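Local coordinates for cell division protein FtsI/penicillin binding protein 2 (Legionella pneumophila subsp. pneumophila ATCC 43290, PDB 4ZTK) that probably cross-links peptidoglycan stem peptides during cell division, acting as a penicillin-binding D,D-transpeptidase, at residues 282-285 with 290-293; 54-59 with 188-193. All blocks are in the same frame, centred on the assembly; numbering follows the deposited sequence.

Interaction 1. Residues 282-285 with 290-293; sequences EGYF and KTLV
Chi1 of 71° places CG of Tyr284 between its own backbone N and carbonyl carbon and leads the ring away from residues 290-293; CB, held by the backbone, makes the contact. CB lies 4.0 Å from CG2 of Thr291 and 4.2 Å from CG1 of Val293, two methyls from alternate residues of the facing segment. The Thr291 methyl reaches Tyr284 because it stands anti to its backbone N, beside the carbonyl carbon. The next pair is joined through the main chain: Phe285 N donates to Leu292 O at 3.0 Å, in the carbonyl plane, and Leu292 N donates to Phe285 O at 2.8 Å. The second bond is the straighter at hydrogen (166° against 150°), although its donor is tilted somewhat from the carbonyl plane. Phe285 and Leu292 thus form an antiparallel hydrogen-bonded pair of a beta-hairpin, built from the short strands 285-287 and 290-292 and set between strand 274-281 and helix 295-310. Their side chains share one face of it, turned to that helix, where Phe285 touches Leu298 and Leu292 touches Glu297. Leu292 O has a second neighbour in Tyr284 CA, a CH...O contact of 3.2 Å. Where the two segments leave the hairpin, a water bridges Gly283 O (2.6 Å) and Val293 O (2.8 Å), two acceptors that could not bond each other directly. The Tyr284 ring meets the ring of His40 with the planes at a small angle.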
# COMPACT_ATOMS: atom_id res chain seq x y z
N GLU A 282 6.46 -2.17 -14.47
CA GLU A 282 6.45 -1.93 -15.91
C GLU A 282 5.37 -2.75 -16.61
O GLU A 282 5.59 -3.26 -17.70
CB GLU A 282 7.81 -2.21 -16.53
CG GLU A 282 8.90 -1.26 -16.08
CD GLU A 282 10.24 -1.57 -16.72
OE1 GLU A 282 10.26 -1.93 -17.92
OE2 GLU A 282 11.27 -1.47 -16.01
N GLY A 283 4.21 -2.87 -15.98
CA GLY A 283 3.09 -3.54 -16.60
C GLY A 283 2.23 -2.56 -17.38
O GLY A 283 2.31 -1.35 -17.17
N TYR A 284 1.42 -3.09 -18.29
CA TYR A 284 0.44 -2.28 -19.00
C TYR A 284 -0.64 -3.19 -19.58
O TYR A 284 -0.40 -4.37 -19.82
CB TYR A 284 1.09 -1.48 -20.13
CG TYR A 284 1.55 -2.32 -21.30
CD1 TYR A 284 2.78 -2.97 -21.27
CD2 TYR A 284 0.76 -2.46 -22.43
CE1 TYR A 284 3.20 -3.74 -22.34
CE2 TYR A 284 1.18 -3.22 -23.51
CZ TYR A 284 2.40 -3.86 -23.45
OH TYR A 284 2.83 -4.62 -24.52
N PHE A 285 -1.81 -2.61 -19.81
CA PHE A 285 -2.91 -3.35 -20.42
C PHE A 285 -3.67 -2.42 -21.36
O PHE A 285 -3.93 -1.26 -21.02
CB PHE A 285 -3.84 -3.90 -19.34
CG PHE A 285 -4.82 -4.92 -19.84
CD1 PHE A 285 -4.43 -6.23 -20.06
CD2 PHE A 285 -6.14 -4.57 -20.09
CE1 PHE A 285 -5.33 -7.17 -20.52
CE2 PHE A 285 -7.05 -5.51 -20.56
CZ PHE A 285 -6.64 -6.81 -20.78
N LYS A 290 -6.80 3.12 -24.97
CA LYS A 290 -6.18 3.46 -23.70
C LYS A 290 -5.12 2.45 -23.29
O LYS A 290 -5.36 1.25 -23.26
CB LYS A 290 -7.25 3.53 -22.60
CG LYS A 290 -8.60 4.07 -23.05
CD LYS A 290 -9.62 4.01 -21.92
CE LYS A 290 -9.75 2.59 -21.37
NZ LYS A 290 -10.71 2.51 -20.23
N THR A 291 -3.93 2.95 -22.96
CA THR A 291 -2.89 2.12 -22.36
C THR A 291 -2.88 2.36 -20.86
O THR A 291 -2.45 3.41 -20.39
CB THR A 291 -1.50 2.42 -22.94
OG1 THR A 291 -1.48 2.11 -24.34
CG2 THR A 291 -0.44 1.60 -22.24
N LEU A 292 -3.37 1.38 -20.11
CA LEU A 292 -3.51 1.51 -18.66
C LEU A 292 -2.26 1.04 -17.91
O LEU A 292 -1.74 -0.04 -18.17
CB LEU A 292 -4.73 0.71 -18.19
CG LEU A 292 -5.98 0.90 -19.05
CD1 LEU A 292 -7.14 0.08 -18.49
CD2 LEU A 292 -6.36 2.36 -19.17
N VAL A 293 -1.79 1.86 -16.97
CA VAL A 293 -0.52 1.59 -16.28
C VAL A 293 -0.56 1.83 -14.77
O VAL A 293 0.42 1.58 -14.08
CB VAL A 293 0.60 2.49 -16.83
CG1 VAL A 293 0.79 2.27 -18.33
CG2 VAL A 293 0.30 3.95 -16.52
O HOH W 1 2.61 0.26 -15.21

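Interaction 2. Residues 54-59 with 188-193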
# COMPACT_ATOMS: atom_id res chain seq x y z
N GLY A 54 0.90 -9.31 11.92
CA GLY A 54 1.71 -8.67 10.89
C GLY A 54 2.63 -9.64 10.17
O GLY A 54 3.35 -9.25 9.25
N ASN A 55 2.61 -10.91 10.58
CA ASN A 55 3.42 -11.94 9.93
C ASN A 55 3.03 -12.12 8.47
O ASN A 55 1.85 -12.13 8.14
CB ASN A 55 3.26 -13.28 10.65
CG ASN A 55 3.81 -13.25 12.05
OD1 ASN A 55 4.78 -12.55 12.33
ND2 ASN A 55 3.20 -14.02 12.94
N ILE A 56 4.03 -12.26 7.60
CA ILE A 56 3.79 -12.62 6.21
C ILE A 56 3.34 -14.06 6.16
O ILE A 56 4.01 -14.95 6.69
CB ILE A 56 5.07 -12.49 5.38
CG1 ILE A 56 5.67 -11.09 5.52
CG2 ILE A 56 4.79 -12.82 3.92
CD1 ILE A 56 4.76 -10.01 5.05
N ILE A 57 2.19 -14.32 5.53
CA ILE A 57 1.69 -15.68 5.42
C ILE A 57 1.69 -16.18 3.98
O ILE A 57 1.40 -17.35 3.72
CB ILE A 57 0.28 -15.83 6.01
CG1 ILE A 57 -0.73 -14.97 5.24
CG2 ILE A 57 0.28 -15.47 7.49
CD1 ILE A 57 -2.13 -15.06 5.78
N ALA A 58 2.01 -15.29 3.05
CA ALA A 58 2.23 -15.68 1.66
C ALA A 58 3.02 -14.60 0.94
O ALA A 58 2.86 -13.40 1.21
CB ALA A 58 0.92 -15.95 0.95
N PHE A 59 3.88 -15.03 0.02
CA PHE A 59 4.75 -14.14 -0.73
C PHE A 59 5.12 -14.83 -2.03
O PHE A 59 5.71 -15.90 -2.01
CB PHE A 59 6.00 -13.84 0.09
CG PHE A 59 6.89 -12.77 -0.49
CD1 PHE A 59 7.70 -13.03 -1.58
CD2 PHE A 59 6.92 -11.51 0.08
CE1 PHE A 59 8.51 -12.04 -2.11
CE2 PHE A 59 7.73 -10.51 -0.45
CZ PHE A 59 8.52 -10.78 -1.54
N THR A 188 10.14 -1.69 1.82
CA THR A 188 10.18 -2.98 1.17
C THR A 188 8.76 -3.52 1.16
O THR A 188 7.88 -2.92 1.78
CB THR A 188 11.09 -3.98 1.91
OG1 THR A 188 10.59 -4.18 3.24
CG2 THR A 188 12.53 -3.47 1.98
N ILE A 189 8.53 -4.61 0.45
CA ILE A 189 7.22 -5.25 0.45
C ILE A 189 6.83 -5.59 1.89
O ILE A 189 5.72 -5.29 2.33
CB ILE A 189 7.21 -6.53 -0.40
CG1 ILE A 189 7.45 -6.20 -1.87
CG2 ILE A 189 5.89 -7.26 -0.24
CD1 ILE A 189 6.41 -5.27 -2.45
N GLU A 190 7.78 -6.17 2.62
CA GLU A 190 7.56 -6.55 4.02
C GLU A 190 7.22 -5.37 4.94
O GLU A 190 6.30 -5.46 5.75
CB GLU A 190 8.78 -7.30 4.56
CG GLU A 190 8.59 -7.83 5.98
CD GLU A 190 9.75 -8.71 6.44
OE1 GLU A 190 9.50 -9.68 7.20
OE2 GLU A 190 10.90 -8.43 6.06
N SER A 191 7.97 -4.28 4.83
CA SER A 191 7.74 -3.16 5.75
C SER A 191 6.43 -2.46 5.41
O SER A 191 5.69 -2.05 6.30
CB SER A 191 8.92 -2.18 5.73
OG SER A 191 8.89 -1.36 4.58
N LEU A 192 6.14 -2.35 4.12
CA LEU A 192 4.93 -1.65 3.69
C LEU A 192 3.65 -2.39 4.09
O LEU A 192 2.71 -1.78 4.60
CB LEU A 192 4.95 -1.39 2.18
CG LEU A 192 3.79 -0.55 1.64
CD1 LEU A 192 3.69 0.81 2.36
CD2 LEU A 192 3.91 -0.34 0.12
N ILE A 193 3.63 -3.70 3.89
CA ILE A 193 2.44 -4.47 4.24
C ILE A 193 2.26 -4.53 5.76
O ILE A 193 1.14 -4.60 6.27
CB ILE A 193 2.44 -5.89 3.60
CG1 ILE A 193 1.03 -6.51 3.66
CG2 ILE A 193 3.48 -6.80 4.25
CD1 ILE A 193 0.91 -7.85 2.95
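Ile56 and Ile193 make the closest contact between strand 56-59 and the first turns of the helix at 189-193, with CD1 of Ile56 3.5 Å from CG2 of Ile193. Chi1 of -55° sets CG1 of Ile56 anti to its carbonyl carbon, and from there the CD1 methyl extends toward the helix, one side chain slanting across the other. One turn back along the helix, CG2 of Ile189 approaches the Phe59 ring at CE2, 3.7 Å away. That ring leaves the strand with CG anti to the backbone N (chi1 -172°), and CB of Ile189 is 4.0 Å from the same CE2 atom. These four side chains are buried between strand and helix, whose axes come within 10.9 Å; the contact between them is wholly apolar. Ile189 and Ile193 continue the packing across the sheet, onto Val45, Ala47 and Ala49 of strand 43-49 and onto strand 274-281. Toward solvent the fit is looser. CG of partly exposed Glu190 comes no nearer than 4.4 Å to CG1 of Ile56, and its carboxylate turns elsewhere, OE1 accepting from Asp16 N. The start of the helix is closed by a capping box: Ser191 N donates to Thr188 OG1 at 3.1 Å, and Thr188 N donates to Ser191 OG at 3.0 Å. On the strand, Ile57 and Ala58 form a classic beta bulge opposite Ile48, with Ala58 packing on helix 22-38. A hydrophobic helix laid on one face of a five-stranded antiparallel sheet, with further helices, such as 22-38, on the other face of the sheet, is characteristic of the transpeptidase fold shared by penicillin-binding proteins and serine beta-lactamases.

How the interactions relate
Interactions 1 and 2 do not touch: centres lie 26 Å apart, nearest atoms about 12 Å. Strand 274-281 connects them, since Ile189, Leu192 and Ile193 of interaction 2 pack on it and the chain runs from it into interaction 1. Interaction 2 belongs to the buried core, its centre about 11 Å from that of the chain, whereas interaction 1 is a surface hairpin about 19 Å out. Ser80 and Lys83 fit an SxxK motif and Lys248 a K(T/S)G-type motif, probably marking the active site; Lys248 lies on edge strand 246-253, across the sheet from strand 56-63. A bound 2-(N-cyclohexylamino)ethane sulfonic acid, probably from the crystallisation liquor, lies about 4 Å from the Val293 side chain.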